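Local coordinates for protein alkaline phosphatase (Antarctic bacterium, PDB 2W5V) that probably hydrolyses phosphate monoesters as an alkaline phosphatase, using zinc and magnesium ions and a phosphoserine intermediate, at residues G46-F56 / H302-A310. The protein carries 1 engineered substitution. Numbering follows the deposited sequence.
Sequences GLSQISSTFYF and HETGGFTLA. With ZN (zinc ion), chain H.
Glu303 OE2 is gripped from both segments, accepting a bond from Gln49 across the contact and a weak one from Phe307 N within its own segment. Gln49 NE2 donates an N-H to Glu303 OE2 at 3.0 Å in a fairly straight bond (161°). It lies near the plane of the amide but arrives from above that of the carboxylate, the two planes being well turned from each other. Glu303 also folds back over the turn that follows: OE1 takes the N-H of Gly306 on its syn lone pair, and Ser338 gives OE1 a further partner. The bend at chi2 (-89°) curls the carboxylate round to these donors. At the other end of its amide, Gln49 OE1 receives a weak bond from Gly46 N (2.8 Å), reaching back to the N-cap of its own helix, and Glu303 CG packs 3.7 Å from Gly46 CA.

Phe307 slides alongside Gln49 in the opposite direction, CB lying 3.4 Å from Gln49 NE2. With CG swung away from its backbone N (chi1 180°), the ring extends along helix 47-52 and turns its edge to Ser52 CB and Ser48 O, while Leu270 of helix 267-291 also packs against it. Water 1 links Ser48 OG to Thr308 OG1. Further along, Leu309 splits its methyls: CD1 settles 3.6 Å from Ser51 CB and also touches Tyr55. Leu309 CD2 lies 4.2 Å from Phe56 CE1, at the edge of that ring. The second subunit lies against much of the contact; Tyr55 OH hydrogen-bonds its Ser75 OG, and Ser51 OG its Leu341 N.

His302 NE2 binds zinc at 2.1 Å, with Asp43 and Asp301 among the other ligands; through the segment that His302 begins, the contact joins the dimer interface to the zinc site of the alkaline phosphatase fold.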
# COMPACT_ATOMS: atom_id res chain seq x y z
N GLY B 46 7.34 4.66 1.06
CA GLY B 46 6.39 3.56 1.19
C GLY B 46 4.97 4.10 1.32
O GLY B 46 4.75 5.29 1.24
N LEU B 47 4.00 3.22 1.52
CA LEU B 47 2.62 3.68 1.64
C LEU B 47 2.44 4.56 2.88
O LEU B 47 1.62 5.48 2.87
CB LEU B 47 1.66 2.49 1.66
CG LEU B 47 0.17 2.80 1.80
CD1 LEU B 47 -0.30 3.82 0.76
CD2 LEU B 47 -0.61 1.50 1.68
N SER B 48 3.22 4.31 3.93
CA SER B 48 3.15 5.17 5.12
C SER B 48 3.59 6.60 4.81
O SER B 48 2.96 7.57 5.24
CB SER B 48 3.98 4.59 6.26
OG SER B 48 3.38 3.42 6.80
N GLN B 49 4.66 6.74 4.04
CA GLN B 49 5.14 8.06 3.63
C GLN B 49 4.09 8.76 2.78
O GLN B 49 3.79 9.94 2.99
CB GLN B 49 6.44 7.95 2.83
CG GLN B 49 7.69 7.72 3.65
CD GLN B 49 7.92 6.26 3.98
OE1 GLN B 49 7.04 5.43 3.78
NE2 GLN B 49 9.11 5.95 4.48
N ILE B 50 3.54 8.03 1.81
CA ILE B 50 2.48 8.57 0.97
C ILE B 50 1.31 9.03 1.82
O ILE B 50 0.73 10.09 1.59
CB ILE B 50 1.98 7.50 -0.04
CG1 ILE B 50 3.07 7.18 -1.08
CG2 ILE B 50 0.69 7.94 -0.71
CD1 ILE B 50 2.81 5.87 -1.84
N SER B 51 0.96 8.22 2.82
CA SER B 51 -0.16 8.53 3.70
C SER B 51 -0.01 9.87 4.45
O SER B 51 -1.01 10.53 4.76
CB SER B 51 -0.35 7.40 4.71
OG SER B 51 -0.73 6.22 4.03
N SER B 52 1.22 10.28 4.72
CA SER B 52 1.43 11.52 5.46
C SER B 52 0.83 12.73 4.74
O SER B 52 0.42 13.68 5.39
CB SER B 52 2.92 11.74 5.79
OG SER B 52 3.68 12.03 4.64
N THR B 53 0.75 12.69 3.41
CA THR B 53 0.17 13.80 2.67
C THR B 53 -1.32 13.98 2.97
O THR B 53 -1.89 15.04 2.71
CB THR B 53 0.37 13.68 1.14
OG1 THR B 53 -0.37 12.55 0.64
CG2 THR B 53 1.84 13.49 0.81
N PHE B 54 -1.96 12.93 3.50
CA PHE B 54 -3.37 12.98 3.85
C PHE B 54 -3.60 13.59 5.22
O PHE B 54 -4.74 13.82 5.63
CB PHE B 54 -4.01 11.58 3.78
CG PHE B 54 -4.17 11.06 2.38
CD1 PHE B 54 -3.08 10.56 1.68
CD2 PHE B 54 -5.40 11.07 1.76
CE1 PHE B 54 -3.22 10.09 0.39
CE2 PHE B 54 -5.55 10.60 0.46
CZ PHE B 54 -4.46 10.10 -0.22
N TYR B 55 -2.51 13.85 5.95
CA TYR B 55 -2.60 14.39 7.31
C TYR B 55 -1.78 15.65 7.52
O TYR B 55 -2.09 16.47 8.40
CB TYR B 55 -2.17 13.35 8.33
CG TYR B 55 -3.08 12.15 8.39
CD1 TYR B 55 -2.85 11.04 7.59
CD2 TYR B 55 -4.19 12.13 9.23
CE1 TYR B 55 -3.68 9.94 7.63
CE2 TYR B 55 -5.04 11.03 9.28
CZ TYR B 55 -4.77 9.94 8.47
OH TYR B 55 -5.59 8.83 8.49
N PHE B 56 -0.71 15.81 6.74
CA PHE B 56 0.23 16.90 6.97
C PHE B 56 0.37 17.84 5.78
O PHE B 56 1.33 18.59 5.69
CB PHE B 56 1.59 16.34 7.38
CG PHE B 56 1.58 15.64 8.70
CD1 PHE B 56 1.50 14.26 8.76
CD2 PHE B 56 1.62 16.36 9.88
CE1 PHE B 56 1.48 13.61 9.98
CE2 PHE B 56 1.60 15.71 11.10
CZ PHE B 56 1.53 14.34 11.15
N HIS B 302 11.67 1.91 -3.22
CA HIS B 302 11.64 1.14 -1.98
C HIS B 302 11.16 2.08 -0.87
O HIS B 302 10.94 3.27 -1.12
CB HIS B 302 13.04 0.65 -1.63
CG HIS B 302 14.03 1.77 -1.53
ND1 HIS B 302 14.13 2.57 -0.41
CD2 HIS B 302 14.89 2.27 -2.44
CE1 HIS B 302 15.05 3.50 -0.63
NE2 HIS B 302 15.52 3.34 -1.85
N GLU B 303 11.01 1.56 0.35
CA GLU B 303 10.63 2.38 1.51
C GLU B 303 11.90 2.65 2.31
O GLU B 303 12.85 1.87 2.23
CB GLU B 303 9.63 1.61 2.40
CG GLU B 303 9.00 2.44 3.52
CD GLU B 303 9.78 2.45 4.86
OE1 GLU B 303 10.76 1.69 5.04
OE2 GLU B 303 9.39 3.25 5.74
N THR B 304 11.92 3.72 3.10
CA THR B 304 13.06 3.87 4.01
C THR B 304 12.69 4.40 5.39
O THR B 304 11.85 5.28 5.52
CB THR B 304 14.22 4.71 3.43
OG1 THR B 304 14.18 6.04 3.95
CG2 THR B 304 14.19 4.73 1.95
N GLY B 305 13.32 3.82 6.41
CA GLY B 305 13.17 4.31 7.77
C GLY B 305 12.09 3.63 8.60
O GLY B 305 12.05 3.80 9.82
N GLY B 306 11.20 2.87 7.96
CA GLY B 306 10.08 2.29 8.68
C GLY B 306 9.18 3.39 9.22
O GLY B 306 8.63 3.28 10.31
N PHE B 307 9.06 4.47 8.45
CA PHE B 307 8.20 5.60 8.81
C PHE B 307 6.80 5.11 9.16
O PHE B 307 6.20 4.30 8.44
CB PHE B 307 8.17 6.60 7.63
CG PHE B 307 7.31 7.82 7.85
CD1 PHE B 307 7.75 8.88 8.64
CD2 PHE B 307 6.08 7.93 7.22
CE1 PHE B 307 6.98 10.02 8.82
CE2 PHE B 307 5.28 9.06 7.40
CZ PHE B 307 5.73 10.11 8.19
N THR B 308 6.27 5.58 10.29
CA THR B 308 5.00 5.11 10.81
C THR B 308 4.17 6.26 11.37
O THR B 308 4.68 7.11 12.11
CB THR B 308 5.24 4.05 11.88
OG1 THR B 308 5.92 2.93 11.29
CG2 THR B 308 3.93 3.57 12.49
N LEU B 309 2.89 6.31 11.01
CA LEU B 309 1.98 7.35 11.49
C LEU B 309 1.36 6.92 12.83
O LEU B 309 0.14 6.71 12.94
CB LEU B 309 0.89 7.65 10.45
CG LEU B 309 1.44 8.23 9.14
CD1 LEU B 309 0.33 8.41 8.12
CD2 LEU B 309 2.15 9.55 9.40
N ALA B 310 2.21 6.79 13.84
CA ALA B 310 1.81 6.32 15.16
C ALA B 310 1.01 7.36 15.90
O ALA B 310 1.02 8.55 15.55
CB ALA B 310 3.05 5.93 15.98
ZN ZN H . 16.10 4.86 -3.16
O HOH W 1 4.23 1.96 8.95
O HOH W 2 11.50 8.10 3.35